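Local atomic coordinates of GH18 chiitnase (Pseudoalteromonas aurantia, PDB entry 6K7Z), a protein that probably hydrolyses internal glycosidic bonds of chitin, as an endochitinase of glycoside hydrolase family 18. Residues 112-117 with 139-144; 91-96 with 131-136; 41-46 with 52-57; 29-34 with 98-103; 161-166 with 209-214. One frame throughout, in Å; residues are numbered along the deposited sequence.

Contact 1: 112-117 with 139-144; sequences VDIDYE and QELRKR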
# COMPACT_ATOMS: atom_id res chain seq x y z
N VAL A 112 -6.46 -0.66 -7.11
CA VAL A 112 -6.59 -1.13 -5.74
C VAL A 112 -5.21 -1.28 -5.13
O VAL A 112 -4.29 -1.79 -5.77
CB VAL A 112 -7.34 -2.47 -5.64
CG1 VAL A 112 -7.48 -2.91 -4.18
CG2 VAL A 112 -8.70 -2.38 -6.27
N ASP A 113 -5.09 -0.88 -3.87
CA ASP A 113 -3.96 -1.21 -3.02
C ASP A 113 -4.43 -2.24 -2.01
O ASP A 113 -5.43 -2.03 -1.33
CB ASP A 113 -3.45 0.05 -2.32
CG ASP A 113 -2.31 -0.23 -1.36
OD1 ASP A 113 -1.21 -0.61 -1.81
OD2 ASP A 113 -2.51 -0.02 -0.13
N ILE A 114 -3.73 -3.37 -1.94
CA ILE A 114 -4.12 -4.46 -1.05
C ILE A 114 -3.25 -4.32 0.19
O ILE A 114 -2.09 -4.74 0.20
CB ILE A 114 -3.97 -5.83 -1.72
CG1 ILE A 114 -4.98 -5.93 -2.87
CG2 ILE A 114 -4.17 -6.94 -0.70
CD1 ILE A 114 -4.68 -7.07 -3.81
N ASP A 115 -3.79 -3.68 1.22
CA ASP A 115 -3.04 -3.44 2.45
C ASP A 115 -3.35 -4.57 3.43
O ASP A 115 -4.14 -4.44 4.36
CB ASP A 115 -3.39 -2.07 3.02
CG ASP A 115 -2.54 -1.68 4.22
OD1 ASP A 115 -1.68 -2.49 4.64
OD2 ASP A 115 -2.72 -0.56 4.74
N TYR A 116 -2.69 -5.70 3.20
CA TYR A 116 -2.94 -6.94 3.91
C TYR A 116 -1.93 -7.10 5.04
O TYR A 116 -0.72 -7.12 4.80
CB TYR A 116 -2.86 -8.11 2.93
CG TYR A 116 -3.03 -9.48 3.52
CD1 TYR A 116 -4.28 -10.05 3.62
CD2 TYR A 116 -1.93 -10.23 3.95
CE1 TYR A 116 -4.45 -11.32 4.14
CE2 TYR A 116 -2.09 -11.51 4.47
CZ TYR A 116 -3.35 -12.05 4.56
OH TYR A 116 -3.54 -13.32 5.06
N GLU A 117 -2.43 -7.24 6.28
CA GLU A 117 -1.57 -7.28 7.46
C GLU A 117 -1.83 -8.51 8.35
O GLU A 117 -1.43 -8.52 9.52
CB GLU A 117 -1.75 -5.99 8.27
CG GLU A 117 -1.80 -4.71 7.40
CD GLU A 117 -1.42 -3.43 8.16
OE1 GLU A 117 -1.38 -3.47 9.40
OE2 GLU A 117 -1.16 -2.39 7.52
N GLN A 139 -4.87 -12.65 -8.87
CA GLN A 139 -5.21 -13.14 -10.20
C GLN A 139 -6.61 -12.72 -10.60
O GLN A 139 -6.85 -12.25 -11.72
CB GLN A 139 -5.07 -14.67 -10.24
CG GLN A 139 -3.63 -15.16 -10.27
CD GLN A 139 -3.51 -16.66 -10.10
OE1 GLN A 139 -4.40 -17.30 -9.54
NE2 GLN A 139 -2.40 -17.23 -10.56
N GLU A 140 -7.57 -12.89 -9.68
CA GLU A 140 -8.96 -12.57 -10.01
C GLU A 140 -9.15 -11.07 -10.19
O GLU A 140 -9.94 -10.63 -11.04
CB GLU A 140 -9.88 -13.09 -8.91
CG GLU A 140 -9.81 -14.59 -8.72
CD GLU A 140 -10.50 -15.33 -9.85
OE1 GLU A 140 -11.10 -14.67 -10.73
OE2 GLU A 140 -10.46 -16.57 -9.83
N LEU A 141 -8.44 -10.27 -9.40
CA LEU A 141 -8.54 -8.82 -9.54
C LEU A 141 -7.93 -8.36 -10.86
O LEU A 141 -8.50 -7.52 -11.55
CB LEU A 141 -7.85 -8.17 -8.35
CG LEU A 141 -8.27 -6.82 -7.78
CD1 LEU A 141 -9.77 -6.69 -7.66
CD2 LEU A 141 -7.62 -6.66 -6.40
N ARG A 142 -6.77 -8.92 -11.21
CA ARG A 142 -6.07 -8.52 -12.43
C ARG A 142 -6.86 -8.90 -13.67
O ARG A 142 -6.82 -8.18 -14.67
CB ARG A 142 -4.68 -9.17 -12.46
CG ARG A 142 -3.85 -8.84 -13.70
CD ARG A 142 -3.79 -7.33 -13.91
NE ARG A 142 -2.73 -6.71 -13.13
CZ ARG A 142 -2.66 -5.41 -12.86
NH1 ARG A 142 -3.59 -4.58 -13.30
NH2 ARG A 142 -1.65 -4.94 -12.15
N LYS A 143 -7.58 -10.02 -13.60
CA LYS A 143 -8.51 -10.41 -14.65
C LYS A 143 -9.53 -9.31 -14.92
O LYS A 143 -9.81 -8.97 -16.07
CB LYS A 143 -9.20 -11.71 -14.22
CG LYS A 143 -10.22 -12.26 -15.19
CD LYS A 143 -11.00 -13.42 -14.55
CE LYS A 143 -10.08 -14.56 -14.14
NZ LYS A 143 -10.82 -15.60 -13.35
N ARG A 144 -10.06 -8.70 -13.85
CA ARG A 144 -11.10 -7.69 -13.96
C ARG A 144 -10.57 -6.27 -14.14
O ARG A 144 -11.30 -5.42 -14.65
CB ARG A 144 -12.01 -7.76 -12.72
CG ARG A 144 -12.65 -9.13 -12.55
CD ARG A 144 -13.18 -9.38 -11.16
NE ARG A 144 -14.08 -10.55 -11.13
CZ ARG A 144 -13.67 -11.81 -11.06
NH1 ARG A 144 -12.38 -12.11 -11.02
NH2 ARG A 144 -14.56 -12.79 -11.04
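Ile114 meets Leu141 because of how both side chains turn. In Ile114, CG1 sits beside the backbone N and the chain runs out extended from there (chi1 -66°), carrying CD1 off the strand. On the helix side, CG of Leu141 is roughly anti to its own N, chi1 -150°; with chi2 at 44°, this turns CD2 to the strand. The two side chains reach each other tip to tip, Ile114 CD1 lying 3.9 Å from Leu141 CD2. That same methyl of Leu141 also approaches Val112, with CB of Val112 4.3 Å from CD2 of Leu141, so a single branch bridges two residues of one strand face. All three side chains are buried, and the interaction is purely apolar. Asp113, between them, faces the other way, into the barrel, where Tyr7, Ser75 and Ser153 hold its carboxylate.

The helix is tied up separately. Glu140 OE1 accepts from two cations: Lys143 NZ at 2.8 Å, from above the carboxylate plane, and NH1 of Arg144 on its anti side at 2.9 Å. Arg144 NH1 also donates to the carbonyl O of Glu140, linking the two oxygens within the last turn.

Strand 111-115 and helix 130-144 are the first two elements of a beta-alpha-beta unit completed by strand 151-154, whose Ile152 touches both Ile114 and Leu141. Such a helix-on-strand layer is the building unit of the TIM barrel, and residues 112-117 belong to the DxxDxDxE signature of family 18, whose final glutamate, here Glu117, is the proton donor in characterised relatives.

Contact 2: 91-96 with 131-136; sequences EDTAKL and AQFLIS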
# COMPACT_ATOMS: atom_id res chain seq x y z
N GLU A 91 -12.42 -18.20 1.02
CA GLU A 91 -13.23 -19.26 0.44
C GLU A 91 -13.96 -18.82 -0.82
O GLU A 91 -14.54 -19.68 -1.50
CB GLU A 91 -14.23 -19.78 1.48
CG GLU A 91 -13.52 -20.32 2.73
CD GLU A 91 -14.47 -20.60 3.89
OE1 GLU A 91 -15.62 -20.13 3.85
OE2 GLU A 91 -14.05 -21.30 4.83
N ASP A 92 -13.93 -17.53 -1.17
CA ASP A 92 -14.52 -17.07 -2.43
C ASP A 92 -13.83 -15.79 -2.90
O ASP A 92 -14.42 -14.70 -2.86
CB ASP A 92 -16.03 -16.88 -2.27
CG ASP A 92 -16.75 -16.77 -3.61
OD1 ASP A 92 -16.10 -16.51 -4.64
OD2 ASP A 92 -17.99 -16.96 -3.63
N THR A 93 -12.59 -15.91 -3.36
CA THR A 93 -11.85 -14.73 -3.81
C THR A 93 -12.46 -14.12 -5.06
O THR A 93 -12.30 -12.92 -5.30
CB THR A 93 -10.38 -15.08 -4.08
OG1 THR A 93 -10.30 -16.06 -5.13
CG2 THR A 93 -9.74 -15.62 -2.82
N ALA A 94 -13.14 -14.91 -5.89
CA ALA A 94 -13.71 -14.34 -7.10
C ALA A 94 -14.81 -13.35 -6.76
O ALA A 94 -14.94 -12.30 -7.40
CB ALA A 94 -14.23 -15.44 -8.02
N LYS A 95 -15.61 -13.66 -5.73
CA LYS A 95 -16.66 -12.76 -5.30
C LYS A 95 -16.07 -11.48 -4.72
O LYS A 95 -16.55 -10.38 -5.01
CB LYS A 95 -17.55 -13.46 -4.27
CG LYS A 95 -18.73 -12.64 -3.81
CD LYS A 95 -19.72 -13.48 -3.00
CE LYS A 95 -21.01 -12.70 -2.74
NZ LYS A 95 -21.96 -13.38 -1.80
N LEU A 96 -15.03 -11.62 -3.89
CA LEU A 96 -14.33 -10.45 -3.37
C LEU A 96 -13.76 -9.62 -4.51
O LEU A 96 -13.94 -8.39 -4.55
CB LEU A 96 -13.23 -10.90 -2.41
CG LEU A 96 -12.33 -9.80 -1.84
CD1 LEU A 96 -13.15 -8.80 -1.04
CD2 LEU A 96 -11.21 -10.38 -0.98
N ALA A 131 -0.94 -16.82 1.76
CA ALA A 131 -0.26 -16.65 0.48
C ALA A 131 -1.17 -17.05 -0.67
O ALA A 131 -1.29 -16.31 -1.66
CB ALA A 131 1.03 -17.47 0.47
N GLN A 132 -1.84 -18.20 -0.56
CA GLN A 132 -2.73 -18.60 -1.63
C GLN A 132 -3.91 -17.65 -1.77
O GLN A 132 -4.40 -17.42 -2.88
CB GLN A 132 -3.21 -20.04 -1.42
CG GLN A 132 -4.21 -20.49 -2.48
CD GLN A 132 -3.63 -20.45 -3.89
OE1 GLN A 132 -2.56 -21.02 -4.16
NE2 GLN A 132 -4.31 -19.74 -4.80
N PHE A 133 -4.36 -17.06 -0.65
CA PHE A 133 -5.41 -16.05 -0.71
C PHE A 133 -4.94 -14.85 -1.53
O PHE A 133 -5.64 -14.40 -2.45
CB PHE A 133 -5.80 -15.61 0.70
CG PHE A 133 -6.66 -14.37 0.73
CD1 PHE A 133 -7.94 -14.38 0.19
CD2 PHE A 133 -6.18 -13.20 1.30
CE1 PHE A 133 -8.73 -13.24 0.23
CE2 PHE A 133 -6.96 -12.05 1.33
CZ PHE A 133 -8.24 -12.07 0.79
N LEU A 134 -3.76 -14.33 -1.21
CA LEU A 134 -3.25 -13.18 -1.94
C LEU A 134 -2.96 -13.52 -3.39
O LEU A 134 -3.19 -12.70 -4.28
CB LEU A 134 -2.01 -12.66 -1.24
CG LEU A 134 -2.33 -12.10 0.14
CD1 LEU A 134 -1.03 -11.84 0.87
CD2 LEU A 134 -3.13 -10.82 0.02
N ILE A 135 -2.46 -14.72 -3.64
CA ILE A 135 -2.22 -15.15 -5.02
C ILE A 135 -3.53 -15.19 -5.80
O ILE A 135 -3.64 -14.62 -6.89
CB ILE A 135 -1.51 -16.51 -5.04
CG1 ILE A 135 -0.06 -16.33 -4.60
CG2 ILE A 135 -1.63 -17.20 -6.41
CD1 ILE A 135 0.63 -17.61 -4.23
N SER A 136 -4.54 -15.87 -5.25
CA SER A 136 -5.83 -15.97 -5.95
C SER A 136 -6.51 -14.61 -6.08
O SER A 136 -7.05 -14.28 -7.14
CB SER A 136 -6.74 -16.95 -5.22
OG SER A 136 -8.03 -16.96 -5.83
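Phe133 reaches its ring in between Thr93 and Leu96, meeting one obliquely and the other at its edge, and so joins two neighbouring outer helices of the TIM barrel, 93-106 and 130-144. Its CG stands anti to the backbone N (chi1 168°), which carries the ring out from the flank of its helix toward the start of the other one. Leu96 comes in near the ring plane: CD2 of Leu96 is 3.8 Å from CZ of Phe133, and the two side chains cross at about a right angle. Thr93 makes the oblique approach, its CG2 being 3.7 Å from Phe133 CD1. Leu89 of the short helix 83-89 adds to this apolar patch, touching both Phe133 and Leu96.

The beginning of helix 93-106 is well defined. Asp92 occupies the N-cap, and its OD1 accepts from Lys95 N at 3.1 Å, well above the carboxylate plane. One residue on, Thr93 has each of its branches engaged: the methyl goes to the aromatic ring, while the hydroxyl turns to the other helix. The backbones are nearest at this point, Thr93 CA to Ser136 CA being 6.5 Å. A polar link thus sits next to the apolar patch at the helix-helix interface. With Ser136 OG anti to its backbone N, the hydroxyls meet in a short hydrogen bond, Thr93 OG1 to Ser136 OG at 2.5 Å, in which either oxygen could be the donor.

Contact 3: 41-46 with 52-57; sequences LVLSGA and SSFTTN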
# COMPACT_ATOMS: atom_id res chain seq x y z
N LEU A 41 -18.40 -4.86 1.87
CA LEU A 41 -17.24 -4.00 2.07
C LEU A 41 -17.70 -2.59 2.45
O LEU A 41 -18.60 -2.03 1.80
CB LEU A 41 -16.38 -3.95 0.80
CG LEU A 41 -16.00 -5.34 0.26
CD1 LEU A 41 -15.00 -5.23 -0.90
CD2 LEU A 41 -15.45 -6.22 1.36
N VAL A 42 -17.09 -2.02 3.49
CA VAL A 42 -17.50 -0.71 3.99
C VAL A 42 -16.30 0.23 4.01
O VAL A 42 -15.16 -0.19 4.24
CB VAL A 42 -18.14 -0.78 5.39
CG1 VAL A 42 -19.44 -1.59 5.36
CG2 VAL A 42 -17.16 -1.36 6.39
N LEU A 43 -16.57 1.51 3.78
CA LEU A 43 -15.57 2.56 3.80
C LEU A 43 -15.37 3.10 5.21
O LEU A 43 -16.30 3.14 6.02
CB LEU A 43 -15.97 3.71 2.88
CG LEU A 43 -15.96 3.43 1.39
CD1 LEU A 43 -16.75 4.51 0.64
CD2 LEU A 43 -14.53 3.35 0.88
N SER A 44 -14.14 3.51 5.50
CA SER A 44 -13.78 4.18 6.73
C SER A 44 -12.78 5.28 6.40
O SER A 44 -12.14 5.26 5.35
CB SER A 44 -13.19 3.21 7.76
OG SER A 44 -12.04 2.57 7.24
N GLY A 45 -12.67 6.25 7.30
CA GLY A 45 -11.77 7.37 7.09
C GLY A 45 -12.48 8.59 6.55
O GLY A 45 -13.70 8.61 6.33
N ALA A 46 -11.69 9.65 6.34
CA ALA A 46 -12.26 10.92 5.92
C ALA A 46 -12.94 10.84 4.56
O ALA A 46 -13.76 11.71 4.24
CB ALA A 46 -11.17 11.99 5.89
N SER A 52 -20.93 3.39 2.37
CA SER A 52 -20.94 2.98 0.98
C SER A 52 -20.65 4.11 0.00
O SER A 52 -20.74 3.90 -1.21
CB SER A 52 -22.28 2.32 0.63
OG SER A 52 -23.36 3.17 0.97
N SER A 53 -20.28 5.31 0.48
CA SER A 53 -20.16 6.42 -0.46
C SER A 53 -19.07 7.39 -0.03
O SER A 53 -18.87 7.63 1.17
CB SER A 53 -21.48 7.19 -0.60
OG SER A 53 -21.82 7.83 0.62
N PHE A 54 -18.39 7.95 -1.02
CA PHE A 54 -17.43 9.03 -0.83
C PHE A 54 -18.14 10.35 -0.57
O PHE A 54 -19.23 10.61 -1.09
CB PHE A 54 -16.56 9.20 -2.08
CG PHE A 54 -15.52 8.13 -2.28
CD1 PHE A 54 -14.97 7.45 -1.20
CD2 PHE A 54 -15.06 7.84 -3.55
CE1 PHE A 54 -14.00 6.48 -1.41
CE2 PHE A 54 -14.08 6.90 -3.76
CZ PHE A 54 -13.55 6.21 -2.69
N THR A 55 -17.49 11.22 0.20
CA THR A 55 -18.01 12.57 0.34
C THR A 55 -17.93 13.33 -0.98
O THR A 55 -17.18 12.97 -1.89
CB THR A 55 -17.25 13.36 1.41
OG1 THR A 55 -15.91 13.61 0.96
CG2 THR A 55 -17.23 12.60 2.71
N THR A 56 -18.72 14.39 -1.08
CA THR A 56 -18.70 15.23 -2.28
C THR A 56 -17.30 15.77 -2.54
O THR A 56 -16.81 15.74 -3.68
CB THR A 56 -19.71 16.37 -2.13
OG1 THR A 56 -21.02 15.81 -1.99
CG2 THR A 56 -19.68 17.25 -3.36
N ASN A 57 -16.63 16.28 -1.50
CA ASN A 57 -15.29 16.83 -1.69
C ASN A 57 -14.31 15.77 -2.17
O ASN A 57 -13.43 16.04 -3.00
CB ASN A 57 -14.78 17.46 -0.39
CG ASN A 57 -15.36 18.85 -0.14
OD1 ASN A 57 -15.95 19.46 -1.03
ND2 ASN A 57 -15.19 19.35 1.08
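Leu43 carries most of this contact, divided between the Phe54 ring and the Ser52-Ser53 backbone, in the connection from the second barrel strand of the TIM fold to the helix 56-67 that follows it. It stands on strand 41-43, a short antiparallel partner of strand 25-33. Residues 43-46 and 52-55 run 18° apart, nearly the same way. In the apolar part, the two methyls of Leu43 divide between two ring atoms: Leu43 CD1 is 3.9 Å from Phe54 CD1, and Leu43 CD2 is 3.9 Å from Phe54 CE1. The side chains cross at about a right angle, CD1 approaching the ring obliquely. Phe54 continues inward to Leu28, Ile59 and Ile62, while Leu43 leans on Leu31 and Phe103, so the pair extends the core between the strands and the outer helices.

A second kind of contact is methyl against backbone. CD1 of Leu43 also presses on the peptide entering Ser53, 3.6 Å from Ser53 N, a van der Waals touch and nothing more.

Polar links come from residues lying between the two segments: Leu43 bonds through its backbone to Glu51, and Thr55 to Ile47. Thr55 is the N-cap residue of helix 56-67. Its chi1 of 68° turns OG1 to Thr58 OG1, where the two hydroxyls are hydrogen-bonded, and leaves the other branch for the neighbouring chain: CG2 of Thr55 lies 3.9 Å from the carbonyl O of Ala46.

Contact 4: 29-34 with 98-103; sequences AFLSSS and DSLASF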
# COMPACT_ATOMS: atom_id res chain seq x y z
N ALA A 29 -7.66 5.35 2.04
CA ALA A 29 -7.76 4.33 3.09
C ALA A 29 -8.97 4.57 4.01
O ALA A 29 -9.07 5.65 4.59
CB ALA A 29 -6.47 4.35 3.92
N PHE A 30 -9.87 3.61 4.21
CA PHE A 30 -9.81 2.24 3.70
C PHE A 30 -11.19 1.76 3.24
O PHE A 30 -12.23 2.31 3.61
CB PHE A 30 -9.34 1.25 4.77
CG PHE A 30 -7.90 1.39 5.16
CD1 PHE A 30 -6.91 0.90 4.34
CD2 PHE A 30 -7.55 1.95 6.38
CE1 PHE A 30 -5.56 1.01 4.71
CE2 PHE A 30 -6.23 2.07 6.75
CZ PHE A 30 -5.23 1.60 5.92
N LEU A 31 -11.16 0.69 2.48
CA LEU A 31 -12.32 -0.15 2.25
C LEU A 31 -12.03 -1.49 2.92
O LEU A 31 -10.92 -2.01 2.77
CB LEU A 31 -12.56 -0.32 0.75
CG LEU A 31 -13.78 -1.10 0.26
CD1 LEU A 31 -15.06 -0.35 0.58
CD2 LEU A 31 -13.65 -1.35 -1.24
N SER A 32 -12.98 -2.02 3.69
CA SER A 32 -12.69 -3.26 4.41
C SER A 32 -13.98 -4.02 4.69
O SER A 32 -15.07 -3.56 4.39
CB SER A 32 -11.91 -2.98 5.71
OG SER A 32 -12.66 -2.22 6.64
N SER A 33 -13.82 -5.22 5.25
CA SER A 33 -14.98 -6.04 5.57
C SER A 33 -15.79 -5.44 6.71
O SER A 33 -15.22 -4.90 7.67
CB SER A 33 -14.53 -7.45 5.96
OG SER A 33 -14.03 -8.17 4.85
N SER A 34 -17.11 -5.54 6.62
CA SER A 34 -17.93 -5.25 7.78
C SER A 34 -17.80 -6.38 8.79
O SER A 34 -17.51 -7.53 8.43
CB SER A 34 -19.40 -5.08 7.39
OG SER A 34 -20.02 -6.33 7.17
N ASP A 98 -14.74 -9.37 -7.56
CA ASP A 98 -15.79 -8.69 -8.30
C ASP A 98 -16.29 -7.47 -7.54
O ASP A 98 -16.52 -6.41 -8.14
CB ASP A 98 -16.95 -9.64 -8.59
CG ASP A 98 -18.16 -8.91 -9.14
OD1 ASP A 98 -18.15 -8.57 -10.34
OD2 ASP A 98 -19.11 -8.66 -8.37
N SER A 99 -16.45 -7.60 -6.22
CA SER A 99 -16.85 -6.44 -5.42
C SER A 99 -15.82 -5.32 -5.50
O SER A 99 -16.16 -4.14 -5.64
CB SER A 99 -17.08 -6.87 -3.97
OG SER A 99 -18.09 -7.85 -3.89
N LEU A 100 -14.53 -5.67 -5.38
CA LEU A 100 -13.49 -4.65 -5.44
C LEU A 100 -13.43 -4.00 -6.82
O LEU A 100 -13.36 -2.77 -6.94
CB LEU A 100 -12.13 -5.27 -5.08
CG LEU A 100 -11.85 -5.63 -3.62
CD1 LEU A 100 -10.54 -6.39 -3.52
CD2 LEU A 100 -11.80 -4.40 -2.74
N ALA A 101 -13.42 -4.82 -7.87
CA ALA A 101 -13.37 -4.28 -9.23
C ALA A 101 -14.56 -3.37 -9.50
O ALA A 101 -14.41 -2.30 -10.09
CB ALA A 101 -13.33 -5.42 -10.25
N SER A 102 -15.75 -3.78 -9.06
CA SER A 102 -16.92 -2.92 -9.22
C SER A 102 -16.74 -1.61 -8.48
O SER A 102 -17.05 -0.54 -9.02
CB SER A 102 -18.17 -3.65 -8.73
OG SER A 102 -18.45 -4.75 -9.59
N PHE A 103 -16.23 -1.66 -7.25
CA PHE A 103 -16.02 -0.41 -6.51
C PHE A 103 -15.07 0.51 -7.26
O PHE A 103 -15.32 1.72 -7.36
CB PHE A 103 -15.48 -0.68 -5.11
CG PHE A 103 -15.37 0.56 -4.28
CD1 PHE A 103 -14.22 1.34 -4.30
CD2 PHE A 103 -16.42 0.95 -3.46
CE1 PHE A 103 -14.12 2.51 -3.54
CE2 PHE A 103 -16.33 2.11 -2.69
CZ PHE A 103 -15.17 2.89 -2.74
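The Phe103 ring receives a methyl of Leu31 over one face. CD2 of Leu31 stands 4.2 Å from the centroid of the Phe103 ring, 17° off the ring normal and shifted toward the rim where CG lies, a CH-pi contact. A second flat group, the Phe30 ring, which does not touch residues 98-103, has Ala29 CB above its centre, 3.3 Å from the plane. The peptide between Ala29 and Phe30 is cis, and non-proline cis peptides of this kind recur at strand ends around the substrate cleft of family 18 barrels.

Leu31 does all the work on the strand side. Its CG is anti to the backbone N (chi1 -176°), which extends the side chain straight out to the helix and brings CD2 to Leu100 as well as to the ring. Leu31 CD2 and Leu100 CD2 are 3.9 Å apart, and Leu31 runs antiparallel alongside both Leu100 and Phe103. One methyl is therefore wedged between residues spaced nearly a turn apart. Within the helix, Ser102 OG donates to Asp98 O at 2.9 Å, from the opposite face of that carbonyl to the bond from Ser102 N.

Helix 93-106 lies here against two parallel neighbours of the barrel, strands 25-33 and 71-77, since Ile74 touches both Leu31 and Phe103. Leu41 and Leu43 of strand 41-43 flank one side, and Leu141 of helix 130-144 meets Leu100 on another.

Contact 5: 161-166 with 209-214; sequences LEQGGY and TKLPNM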
# COMPACT_ATOMS: atom_id res chain seq x y z
N LEU A 161 8.68 -10.51 3.29
CA LEU A 161 9.55 -10.57 2.11
C LEU A 161 10.92 -11.17 2.41
O LEU A 161 11.80 -11.18 1.53
CB LEU A 161 9.71 -9.17 1.52
CG LEU A 161 8.44 -8.57 0.92
CD1 LEU A 161 8.52 -7.06 0.78
CD2 LEU A 161 8.13 -9.21 -0.43
N GLU A 162 11.13 -11.68 3.62
CA GLU A 162 12.42 -12.21 4.03
C GLU A 162 12.52 -13.66 3.57
O GLU A 162 11.86 -14.55 4.13
CB GLU A 162 12.56 -12.08 5.55
CG GLU A 162 12.78 -10.64 6.00
CD GLU A 162 14.16 -10.14 5.65
OE1 GLU A 162 15.13 -10.86 5.96
OE2 GLU A 162 14.29 -9.04 5.06
N GLN A 163 13.33 -13.89 2.54
CA GLN A 163 13.60 -15.24 2.05
C GLN A 163 13.91 -16.18 3.20
O GLN A 163 14.78 -15.89 4.03
CB GLN A 163 14.77 -15.21 1.06
CG GLN A 163 15.09 -16.55 0.41
CD GLN A 163 14.10 -16.94 -0.68
OE1 GLN A 163 13.36 -17.92 -0.56
NE2 GLN A 163 14.09 -16.17 -1.77
N GLY A 164 13.17 -17.28 3.29
CA GLY A 164 13.40 -18.23 4.35
C GLY A 164 12.75 -17.93 5.68
O GLY A 164 12.79 -18.72 6.55
N GLY A 165 12.14 -16.78 5.81
CA GLY A 165 11.50 -16.40 7.05
C GLY A 165 10.24 -17.15 7.41
O GLY A 165 9.59 -17.63 6.56
N TYR A 166 9.92 -17.15 8.69
CA TYR A 166 8.75 -17.78 9.27
C TYR A 166 7.43 -17.11 8.89
O TYR A 166 6.41 -17.70 8.98
CB TYR A 166 8.86 -17.77 10.79
CG TYR A 166 7.70 -18.34 11.64
CD1 TYR A 166 7.36 -19.67 11.59
CD2 TYR A 166 7.02 -17.55 12.55
CE1 TYR A 166 6.35 -20.19 12.38
CE2 TYR A 166 5.99 -18.06 13.34
CZ TYR A 166 5.65 -19.39 13.24
OH TYR A 166 4.64 -19.92 14.05
N THR A 209 14.30 -6.27 -4.08
CA THR A 209 14.28 -6.00 -5.51
C THR A 209 14.77 -7.18 -6.33
O THR A 209 14.53 -7.22 -7.54
CB THR A 209 15.13 -4.79 -5.88
OG1 THR A 209 16.51 -5.08 -5.61
CG2 THR A 209 14.69 -3.56 -5.10
N LYS A 210 15.45 -8.13 -5.70
CA LYS A 210 16.03 -9.28 -6.37
C LYS A 210 15.20 -10.55 -6.20
O LYS A 210 15.63 -11.62 -6.65
CB LYS A 210 17.45 -9.52 -5.86
CG LYS A 210 18.38 -8.35 -6.16
CD LYS A 210 19.79 -8.62 -5.63
CE LYS A 210 20.68 -7.41 -5.81
NZ LYS A 210 22.01 -7.60 -5.16
N LEU A 211 14.04 -10.46 -5.55
CA LEU A 211 13.13 -11.59 -5.49
C LEU A 211 12.60 -11.90 -6.89
O LEU A 211 12.59 -11.03 -7.76
CB LEU A 211 11.98 -11.31 -4.53
CG LEU A 211 12.32 -11.35 -3.03
CD1 LEU A 211 11.21 -10.74 -2.20
CD2 LEU A 211 12.60 -12.78 -2.56
N PRO A 212 12.20 -13.15 -7.14
CA PRO A 212 11.63 -13.48 -8.45
C PRO A 212 10.46 -12.56 -8.81
O PRO A 212 9.58 -12.30 -7.99
CB PRO A 212 11.17 -14.93 -8.28
CG PRO A 212 12.15 -15.50 -7.26
CD PRO A 212 12.41 -14.34 -6.30
N ASN A 213 10.49 -12.04 -10.04
CA ASN A 213 9.52 -11.12 -10.64
C ASN A 213 9.60 -9.72 -10.07
O ASN A 213 8.91 -8.83 -10.56
CB ASN A 213 8.07 -11.62 -10.51
CG ASN A 213 7.86 -12.94 -11.19
OD1 ASN A 213 8.26 -13.12 -12.34
ND2 ASN A 213 7.30 -13.91 -10.47
N MET A 214 10.45 -9.48 -9.08
CA MET A 214 10.57 -8.14 -8.52
C MET A 214 11.71 -7.38 -9.18
O MET A 214 12.50 -7.93 -9.96
CB MET A 214 10.76 -8.21 -7.01
CG MET A 214 9.50 -8.66 -6.27
SD MET A 214 8.17 -7.42 -6.36
CE MET A 214 7.08 -8.17 -7.58
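Two type II beta turns come together here, in two loops of the TIM barrel: Glu162 to Gly165 lies between strand 151-154 and helix 169-177, and Leu211 to Met214 between helix 198-209 and strand 219-224. Each is closed by its usual backbone bond, Gly165 N to Glu162 O at 2.8 Å and Met214 N to Leu211 O at 3.0 Å. The third positions have the positive phi this turn needs, taken by Gly164 in one case and Asn213 in the other.

Leu211 is the residue that bridges them. Its CG lies beside the backbone N (chi1 -74°), and its two methyls diverge onto different partners. CD1 of Leu211 meets the side chain of Leu161, 3.9 Å from CD2 of Leu161, and lies 3.8 Å from the carbonyl O of the same residue. The other methyl, Leu211 CD2, approaches Gln163 NE2 at 3.8 Å. Gln163 leaves its backbone extended and then bends at chi2, 76°, which lays the amide alongside the leucine.

Both loops also rest on helix 169-177: Leu161 on Tyr170, Gln163 on Val171, Pro212 on Glu175 and Met214 on Val174. Directional bonds are supplied nearby, by Glu162 OE2 to Tyr208 OH and Asn213 ND2 to Val174 O. Between the two segments themselves everything is van der Waals contact, with a polar amide resting on a methyl and not bonded to it, so their fit probably depends on shape.

Overall arrangement
From the N terminus, strand 25-33 opens the loop that contact 4 closes 64 residues later on helix 93-106. Contact 3 is nested inside that loop, packing strand 41-43 against the approach to helix 56-67. Its strand bonds back to 29-34, and Phe54 touches Phe103. Contact 2 starts on the same helix 93-106 and crosses both contact 4 and contact 1, ending on helix 130-144. Contact 1 sets that helix on strand 111-115, following contact 4 in series, and the two touch through Leu141 and Leu100. Contact 5 comes later, joining the loop after strand 151-154 to the loop after helix 198-209, across the chain's centre from contact 3, about 35 Å between centres.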